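Local atomic coordinates of ancestral congerin Con-anc (PDB entry 3AJY), a protein that binds beta-galactoside sugars as a galectin, a reconstructed ancestor of the fish lectins called congerins. Residues L44-R49 with F86-T91; L18-V23 with F31-G36. All blocks are in the same frame, centred on the assembly; numbering follows the deposited sequence.

Both contacts cross the same beta sandwich, and their centres lie about 5 Å apart. Strands 41-52 and 30-35 are neighbours in one sheet, strands 85-92 and 18-24 in the other, so contact 1 (44-49 with 86-91) and contact 2 (18-23 with 31-36) are adjacent slices of one apolar interior. Two probable hydrogen bonds join them: Thr89 OG1 to Thr19 OG1 at 2.7 Å in the one sheet, and His45 ND1 to Asn34 OD1 at 2.6 Å in the other. The second bears on the sugar site, because His45 touches the bound galactose, whereas the side chain of Ile33 in contact 2 is about 11 Å from the bound galactose.

Contact 1: residues L44-R49 with F86-T91; sequences LHLDHR and FEITIT. With GAL (beta-D-galactopyranose), chain C; BGC (beta-D-glucopyranose), chain B.
The galectin beta sandwich is closed here by Leu44, Leu46 and His48 of one sheet meeting Ile88 and Ile90 of the other. Leu44 CD1 lies 4.0 Å from Ile90 CD1, and Leu46 CD2 comes to 3.8 Å from Ile88 CG2, both pairs tip to tip. At His48 CE1 the methyl Ile88 CD1 approaches obliquely to 3.5 Å; the CG1 branch carrying it stands anti to the carbonyl carbon (chi1 -58°), while CG2, anti to the backbone N, serves Leu46. The imidazole is also anchored through ND1 to the carbonyl of Phe31, whose ring stacks on it. Strands 44-49 and 86-91 run nearly antiparallel (159°), with axes 11.2 Å apart, a spacing bridged by side chains. Alternation along strand 44-49 turns His45, Asp47 and Arg49 to the other face of the sheet, where the carbohydrate pocket lies. There His45 NE2 shares a 2.8 Å hydrogen bond with galactose O4, and Arg49 NH2 donates to glucose O3 at 2.7 Å, nearly straight at 173°. Asp47 OD2 takes Arg49 NH1 in the guanidinium plane at 3.0 Å through its anti lone pair. This oxygen pairs also with Arg30, and Arg49 NH2 with Asp55; two carboxylates probably fix the guanidinium.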
ATOM      1  N   LEU A  44     -14.952   5.635   7.123  1.00 30.65           N
ATOM      2  CA  LEU A  44     -14.272   6.866   7.545  1.00 30.21           C
ATOM      3  C   LEU A  44     -13.865   7.660   6.327  1.00 29.25           C
ATOM      4  O   LEU A  44     -13.104   7.174   5.507  1.00 28.89           O
ATOM      5  CB  LEU A  44     -12.995   6.574   8.348  1.00 30.33           C
ATOM      6  CG  LEU A  44     -12.496   7.482   9.482  1.00 31.78           C
ATOM      7  CD1 LEU A  44     -10.961   7.433   9.612  1.00 31.45           C
ATOM      8  CD2 LEU A  44     -12.989   8.920   9.444  1.00 31.79           C
ATOM      9  N   HIS A  45     -14.373   8.882   6.241  1.00 28.81           N
ATOM     10  CA  HIS A  45     -13.962   9.849   5.233  1.00 28.54           C
ATOM     11  C   HIS A  45     -13.358  10.981   6.064  1.00 29.23           C
ATOM     12  O   HIS A  45     -14.050  11.621   6.848  1.00 29.78           O
ATOM     13  CB  HIS A  45     -15.196  10.302   4.453  1.00 27.98           C
ATOM     14  CG  HIS A  45     -15.035  11.590   3.704  1.00 26.82           C
ATOM     15  ND1 HIS A  45     -14.273  11.696   2.557  1.00 26.70           N
ATOM     16  CD2 HIS A  45     -15.618  12.803   3.880  1.00 25.85           C
ATOM     17  CE1 HIS A  45     -14.366  12.931   2.079  1.00 24.34           C
ATOM     18  NE2 HIS A  45     -15.175  13.621   2.863  1.00 25.25           N
ATOM     19  N   LEU A  46     -12.065  11.213   5.891  1.00 29.23           N
ATOM     20  CA  LEU A  46     -11.364  12.223   6.631  1.00 30.15           C
ATOM     21  C   LEU A  46     -10.976  13.359   5.679  1.00 29.78           C
ATOM     22  O   LEU A  46      -9.977  13.263   4.972  1.00 30.41           O
ATOM     23  CB  LEU A  46     -10.150  11.554   7.301  1.00 29.67           C
ATOM     24  CG  LEU A  46      -9.219  12.263   8.267  1.00 32.68           C
ATOM     25  CD1 LEU A  46      -9.923  12.568   9.600  1.00 32.53           C
ATOM     26  CD2 LEU A  46      -7.983  11.359   8.490  1.00 31.75           C
ATOM     27  N   ASP A  47     -11.772  14.429   5.659  1.00 29.51           N
ATOM     28  CA  ASP A  47     -11.607  15.508   4.677  1.00 29.38           C
ATOM     29  C   ASP A  47     -10.940  16.705   5.334  1.00 29.19           C
ATOM     30  O   ASP A  47     -11.497  17.300   6.259  1.00 29.56           O
ATOM     31  CB  ASP A  47     -12.971  15.914   4.087  1.00 28.81           C
ATOM     32  CG  ASP A  47     -12.865  16.556   2.693  1.00 30.43           C
ATOM     33  OD1 ASP A  47     -11.873  16.314   1.979  1.00 32.43           O
ATOM     34  OD2 ASP A  47     -13.803  17.297   2.289  1.00 29.22           O
ATOM     35  N   HIS A  48      -9.743  17.044   4.867  1.00 28.91           N
ATOM     36  CA  HIS A  48      -8.973  18.166   5.408  1.00 28.82           C
ATOM     37  C   HIS A  48      -9.180  19.356   4.515  1.00 28.61           C
ATOM     38  O   HIS A  48      -8.614  19.445   3.425  1.00 28.07           O
ATOM     39  CB  HIS A  48      -7.501  17.815   5.484  1.00 29.08           C
ATOM     40  CG  HIS A  48      -7.252  16.464   6.081  1.00 30.39           C
ATOM     41  ND1 HIS A  48      -7.306  15.302   5.339  1.00 29.08           N
ATOM     42  CD2 HIS A  48      -6.988  16.090   7.355  1.00 30.92           C
ATOM     43  CE1 HIS A  48      -7.057  14.270   6.127  1.00 33.22           C
ATOM     44  NE2 HIS A  48      -6.861  14.720   7.356  1.00 31.63           N
ATOM     45  N   ARG A  49     -10.008  20.267   4.992  1.00 28.66           N
ATOM     46  CA  ARG A  49     -10.467  21.371   4.175  1.00 28.89           C
ATOM     47  C   ARG A  49      -9.726  22.641   4.557  1.00 28.66           C
ATOM     48  O   ARG A  49      -9.970  23.232   5.614  1.00 27.83           O
ATOM     49  CB  ARG A  49     -11.983  21.541   4.313  1.00 28.67           C
ATOM     50  CG  ARG A  49     -12.692  20.246   4.553  1.00 32.02           C
ATOM     51  CD  ARG A  49     -13.791  19.898   3.597  1.00 34.33           C
ATOM     52  NE  ARG A  49     -15.090  20.346   4.037  1.00 35.95           N
ATOM     53  CZ  ARG A  49     -16.260  19.724   3.832  1.00 34.23           C
ATOM     54  NH1 ARG A  49     -16.357  18.544   3.233  1.00 35.88           N
ATOM     55  NH2 ARG A  49     -17.362  20.305   4.264  1.00 30.58           N
ATOM     56  N   PHE A  86       2.242  15.281   4.186  1.00 29.89           N
ATOM     57  CA  PHE A  86       1.247  14.934   5.186  1.00 29.09           C
ATOM     58  C   PHE A  86       1.468  13.503   5.645  1.00 29.08           C
ATOM     59  O   PHE A  86       1.996  12.672   4.912  1.00 28.73           O
ATOM     60  CB  PHE A  86      -0.183  15.132   4.675  1.00 29.12           C
ATOM     61  CG  PHE A  86      -0.635  14.081   3.689  1.00 27.83           C
ATOM     62  CD1 PHE A  86      -0.562  14.319   2.324  1.00 27.36           C
ATOM     63  CD2 PHE A  86      -1.162  12.864   4.139  1.00 27.14           C
ATOM     64  CE1 PHE A  86      -0.989  13.335   1.402  1.00 24.04           C
ATOM     65  CE2 PHE A  86      -1.574  11.877   3.249  1.00 27.30           C
ATOM     66  CZ  PHE A  86      -1.472  12.112   1.858  1.00 26.94           C
ATOM     67  N   GLU A  87       1.071  13.212   6.870  1.00 28.80           N
ATOM     68  CA  GLU A  87       1.105  11.838   7.324  1.00 28.92           C
ATOM     69  C   GLU A  87       0.001  11.605   8.328  1.00 28.46           C
ATOM     70  O   GLU A  87      -0.226  12.431   9.218  1.00 28.75           O
ATOM     71  CB  GLU A  87       2.470  11.471   7.900  1.00 29.62           C
ATOM     72  CG  GLU A  87       2.729   9.972   7.919  1.00 29.73           C
ATOM     73  CD  GLU A  87       3.947   9.610   8.768  1.00 32.27           C
ATOM     74  OE1 GLU A  87       5.079   9.850   8.306  1.00 29.87           O
ATOM     75  OE2 GLU A  87       3.763   9.093   9.894  1.00 32.85           O
ATOM     76  N   ILE A  88      -0.698  10.490   8.169  1.00 27.73           N
ATOM     77  CA  ILE A  88      -1.840  10.172   9.017  1.00 28.30           C
ATOM     78  C   ILE A  88      -1.804   8.700   9.385  1.00 28.50           C
ATOM     79  O   ILE A  88      -1.531   7.862   8.543  1.00 28.91           O
ATOM     80  CB  ILE A  88      -3.188  10.526   8.298  1.00 28.45           C
ATOM     81  CG1 ILE A  88      -3.213  12.007   7.917  1.00 28.94           C
ATOM     82  CG2 ILE A  88      -4.393  10.232   9.172  1.00 28.11           C
ATOM     83  CD1 ILE A  88      -4.209  12.335   6.784  1.00 28.03           C
ATOM     84  N   THR A  89      -2.059   8.383  10.648  1.00 29.15           N
ATOM     85  CA  THR A  89      -2.181   6.973  11.082  1.00 28.94           C
ATOM     86  C   THR A  89      -3.564   6.706  11.679  1.00 28.68           C
ATOM     87  O   THR A  89      -4.067   7.487  12.503  1.00 28.80           O
ATOM     88  CB  THR A  89      -1.055   6.578  12.073  1.00 28.89           C
ATOM     89  OG1 THR A  89       0.214   6.699  11.412  1.00 29.67           O
ATOM     90  CG2 THR A  89      -1.207   5.137  12.558  1.00 29.72           C
ATOM     91  N   ILE A  90      -4.169   5.601  11.252  1.00 28.53           N
ATOM     92  CA  ILE A  90      -5.535   5.243  11.633  1.00 28.56           C
ATOM     93  C   ILE A  90      -5.563   3.816  12.161  1.00 28.85           C
ATOM     94  O   ILE A  90      -4.943   2.919  11.597  1.00 28.99           O
ATOM     95  CB  ILE A  90      -6.514   5.300  10.419  1.00 28.23           C
ATOM     96  CG1 ILE A  90      -6.487   6.686   9.750  1.00 28.65           C
ATOM     97  CG2 ILE A  90      -7.940   4.950  10.875  1.00 26.92           C
ATOM     98  CD1 ILE A  90      -7.194   6.735   8.376  1.00 28.27           C
ATOM     99  N   THR A  91      -6.278   3.614  13.252  1.00 29.20           N
ATOM    100  CA  THR A  91      -6.528   2.275  13.750  1.00 29.74           C
ATOM    101  C   THR A  91      -7.933   2.316  14.293  1.00 29.41           C
ATOM    102  O   THR A  91      -8.496   3.395  14.462  1.00 28.77           O
ATOM    103  CB  THR A  91      -5.504   1.847  14.860  1.00 29.85           C
ATOM    104  OG1 THR A  91      -5.653   0.447  15.122  1.00 31.75           O
ATOM    105  CG2 THR A  91      -5.734   2.602  16.135  1.00 30.04           C
TER
HETATM  106  C1  GAL C   2     -19.767  17.143   1.081  1.00 34.87           C
HETATM  107  C2  GAL C   2     -18.719  16.979  -0.015  1.00 34.60           C
HETATM  108  C3  GAL C   2     -18.300  15.518  -0.156  1.00 33.76           C
HETATM  109  C4  GAL C   2     -17.907  14.949   1.214  1.00 33.60           C
HETATM  110  C5  GAL C   2     -19.037  15.172   2.225  1.00 34.49           C
HETATM  111  C6  GAL C   2     -18.724  14.635   3.633  1.00 34.41           C
HETATM  112  O2  GAL C   2     -19.241  17.448  -1.235  1.00 36.51           O
HETATM  113  O3  GAL C   2     -17.204  15.462  -1.050  1.00 32.66           O
HETATM  114  O4  GAL C   2     -16.719  15.574   1.661  1.00 32.55           O
HETATM  115  O5  GAL C   2     -19.350  16.549   2.304  1.00 34.16           O
HETATM  116  O6  GAL C   2     -19.865  14.778   4.469  1.00 32.38           O
HETATM  117  C2  BGC B   1     -21.770  20.420   3.923  1.00 36.36           C
HETATM  118  C3  BGC B   1     -20.616  19.816   3.136  1.00 35.72           C
HETATM  119  C4  BGC B   1     -21.103  18.849   2.042  1.00 35.88           C
HETATM  120  C5  BGC B   1     -22.185  19.563   1.216  1.00 36.85           C
HETATM  121  C6  BGC B   1     -22.799  18.760   0.071  1.00 39.28           C
HETATM  122  C1  BGC B   1     -22.771  20.997   2.930  1.00 35.99           C
HETATM  123  O1  BGC B   1     -23.872  21.480   3.635  1.00 38.49           O
HETATM  124  O2  BGC B   1     -21.290  21.444   4.772  1.00 35.30           O
HETATM  125  O3  BGC B   1     -19.788  19.179   4.065  1.00 36.63           O
HETATM  126  O4  BGC B   1     -20.007  18.550   1.206  1.00 35.74           O
HETATM  127  O5  BGC B   1     -23.213  19.957   2.088  1.00 36.82           O
HETATM  128  O6  BGC B   1     -23.323  17.573   0.621  1.00 43.31           O

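Contact 2: residues L18-V23 with F31-G36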
ATOM      1  N   LEU A  18      -2.860   1.721  10.116  1.00 30.77           N
ATOM      2  CA  LEU A  18      -2.667   2.134   8.742  1.00 30.37           C
ATOM      3  C   LEU A  18      -2.077   3.525   8.732  1.00 29.86           C
ATOM      4  O   LEU A  18      -2.714   4.453   9.207  1.00 30.27           O
ATOM      5  CB  LEU A  18      -4.003   2.136   7.970  1.00 30.44           C
ATOM      6  CG  LEU A  18      -3.996   2.590   6.502  1.00 30.61           C
ATOM      7  CD1 LEU A  18      -3.541   1.470   5.549  1.00 28.89           C
ATOM      8  CD2 LEU A  18      -5.384   3.094   6.097  1.00 30.17           C
ATOM      9  N   THR A  19      -0.875   3.663   8.179  1.00 28.87           N
ATOM     10  CA  THR A  19      -0.253   4.969   7.981  1.00 28.56           C
ATOM     11  C   THR A  19      -0.224   5.308   6.495  1.00 28.40           C
ATOM     12  O   THR A  19       0.298   4.537   5.707  1.00 27.72           O
ATOM     13  CB  THR A  19       1.212   4.982   8.509  1.00 28.99           C
ATOM     14  OG1 THR A  19       1.213   4.676   9.911  1.00 28.94           O
ATOM     15  CG2 THR A  19       1.844   6.342   8.296  1.00 28.59           C
ATOM     16  N   VAL A  20      -0.789   6.460   6.133  1.00 27.67           N
ATOM     17  CA  VAL A  20      -0.649   6.978   4.777  1.00 27.89           C
ATOM     18  C   VAL A  20       0.185   8.271   4.790  1.00 28.00           C
ATOM     19  O   VAL A  20       0.064   9.111   5.700  1.00 27.69           O
ATOM     20  CB  VAL A  20      -2.016   7.218   4.093  1.00 26.86           C
ATOM     21  CG1 VAL A  20      -2.684   5.888   3.765  1.00 28.16           C
ATOM     22  CG2 VAL A  20      -2.939   8.090   4.958  1.00 27.25           C
ATOM     23  N   GLY A  21       1.020   8.413   3.770  1.00 27.67           N
ATOM     24  CA  GLY A  21       1.840   9.607   3.601  1.00 28.33           C
ATOM     25  C   GLY A  21       1.779  10.113   2.165  1.00 27.51           C
ATOM     26  O   GLY A  21       1.474   9.360   1.249  1.00 27.29           O
ATOM     27  N   GLY A  22       2.074  11.394   1.969  1.00 27.82           N
ATOM     28  CA  GLY A  22       2.022  11.960   0.630  1.00 27.19           C
ATOM     29  C   GLY A  22       2.331  13.419   0.711  1.00 27.74           C
ATOM     30  O   GLY A  22       2.843  13.891   1.745  1.00 27.69           O
ATOM     31  N   VAL A  23       2.026  14.139  -0.375  1.00 26.70           N
ATOM     32  CA  VAL A  23       2.318  15.561  -0.491  1.00 26.91           C
ATOM     33  C   VAL A  23       1.060  16.274  -0.954  1.00 27.80           C
ATOM     34  O   VAL A  23       0.417  15.852  -1.944  1.00 26.88           O
ATOM     35  CB  VAL A  23       3.477  15.818  -1.484  1.00 26.85           C
ATOM     36  CG1 VAL A  23       3.819  17.323  -1.572  1.00 27.98           C
ATOM     37  CG2 VAL A  23       4.739  15.011  -1.088  1.00 27.82           C
ATOM     38  N   PHE A  31      -8.193  17.785   0.909  1.00 28.46           N
ATOM     39  CA  PHE A  31      -7.858  16.434   0.507  1.00 27.68           C
ATOM     40  C   PHE A  31      -8.413  15.475   1.547  1.00 27.99           C
ATOM     41  O   PHE A  31      -8.555  15.843   2.723  1.00 28.02           O
ATOM     42  CB  PHE A  31      -6.346  16.264   0.263  1.00 27.65           C
ATOM     43  CG  PHE A  31      -5.543  16.026   1.513  1.00 27.37           C
ATOM     44  CD1 PHE A  31      -5.181  17.086   2.332  1.00 27.37           C
ATOM     45  CD2 PHE A  31      -5.139  14.736   1.860  1.00 26.77           C
ATOM     46  CE1 PHE A  31      -4.425  16.864   3.499  1.00 25.83           C
ATOM     47  CE2 PHE A  31      -4.390  14.510   3.019  1.00 27.10           C
ATOM     48  CZ  PHE A  31      -4.042  15.576   3.833  1.00 23.54           C
ATOM     49  N   SER A  32      -8.751  14.260   1.118  1.00 27.87           N
ATOM     50  CA  SER A  32      -9.389  13.281   1.997  1.00 27.60           C
ATOM     51  C   SER A  32      -8.697  11.936   1.990  1.00 27.79           C
ATOM     52  O   SER A  32      -8.058  11.542   1.015  1.00 27.58           O
ATOM     53  CB  SER A  32     -10.877  13.103   1.662  1.00 27.55           C
ATOM     54  OG  SER A  32     -11.045  12.595   0.352  1.00 28.78           O
ATOM     55  N   ILE A  33      -8.782  11.268   3.135  1.00 28.16           N
ATOM     56  CA  ILE A  33      -8.412   9.877   3.265  1.00 27.99           C
ATOM     57  C   ILE A  33      -9.715   9.149   3.486  1.00 28.00           C
ATOM     58  O   ILE A  33     -10.536   9.590   4.276  1.00 28.42           O
ATOM     59  CB  ILE A  33      -7.432   9.666   4.456  1.00 28.37           C
ATOM     60  CG1 ILE A  33      -6.136  10.461   4.215  1.00 28.21           C
ATOM     61  CG2 ILE A  33      -7.171   8.168   4.689  1.00 28.51           C
ATOM     62  CD1 ILE A  33      -5.442  10.189   2.833  1.00 26.17           C
ATOM     63  N   ASN A  34      -9.924   8.064   2.749  1.00 28.49           N
ATOM     64  CA  ASN A  34     -11.170   7.311   2.797  1.00 29.10           C
ATOM     65  C   ASN A  34     -10.922   5.825   2.999  1.00 29.35           C
ATOM     66  O   ASN A  34     -10.153   5.208   2.268  1.00 29.75           O
ATOM     67  CB  ASN A  34     -11.941   7.518   1.494  1.00 29.18           C
ATOM     68  CG  ASN A  34     -12.100   8.967   1.158  1.00 27.91           C
ATOM     69  OD1 ASN A  34     -12.883   9.680   1.789  1.00 29.73           O
ATOM     70  ND2 ASN A  34     -11.350   9.425   0.171  1.00 28.93           N
ATOM     71  N   VAL A  35     -11.574   5.249   3.993  1.00 29.33           N
ATOM     72  CA  VAL A  35     -11.441   3.829   4.213  1.00 29.37           C
ATOM     73  C   VAL A  35     -12.811   3.189   4.408  1.00 29.84           C
ATOM     74  O   VAL A  35     -13.658   3.726   5.113  1.00 29.40           O
ATOM     75  CB  VAL A  35     -10.470   3.522   5.382  1.00 29.00           C
ATOM     76  CG1 VAL A  35      -9.055   4.010   5.032  1.00 29.01           C
ATOM     77  CG2 VAL A  35     -10.915   4.205   6.653  1.00 29.42           C
ATOM     78  N   GLY A  36     -13.021   2.047   3.756  1.00 30.29           N
ATOM     79  CA  GLY A  36     -14.280   1.335   3.868  1.00 31.85           C
ATOM     80  C   GLY A  36     -14.314   0.107   2.995  1.00 33.09           C
ATOM     81  O   GLY A  36     -13.394  -0.706   3.021  1.00 32.92           O
TER
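Leu18 and Val20 point into the galectin beta sandwich and meet Val35 and Ile33 of the facing sheet in two tip-to-tip pairs. The Val20-Ile33 pair has the shorter CA spacing, 8.4 Å, and buries more surface: Val20 CG2 touches Ile33 CD1 at 3.9 Å and Ile33 CG1 at 4.0 Å. With Val20 CG1 anti to the carbonyl carbon (chi1 -71°), CG2 is the methyl left between the backbone N and the carbonyl carbon. The Leu18-Val35 pair is wider, 10.0 Å between CA atoms, yet Leu18 CD2, with CG anti to N (chi1 178°), reaches Val35 CG1 at 3.9 Å. Leu121 of the neighbouring strand 117-125 touches both Val20 and Val35, and Leu5 of the second subunit packs on Leu18. Toward the other end the pairing loosens. Gly21 and Gly22 bring no side chain, and the Phe31 ring, engaged with Phe80 and Phe86, comes no nearer than CD2 to Val23 O, 6.8 Å. Partly exposed Thr19 and Val23 lie on the outer side of their sheet. Ser32 and Asn34 likewise face outward, on the sugar-binding side, where Asn34 ND2 donates to Ser32 OG at 3.2 Å, the oxygen 19° out of the amide plane.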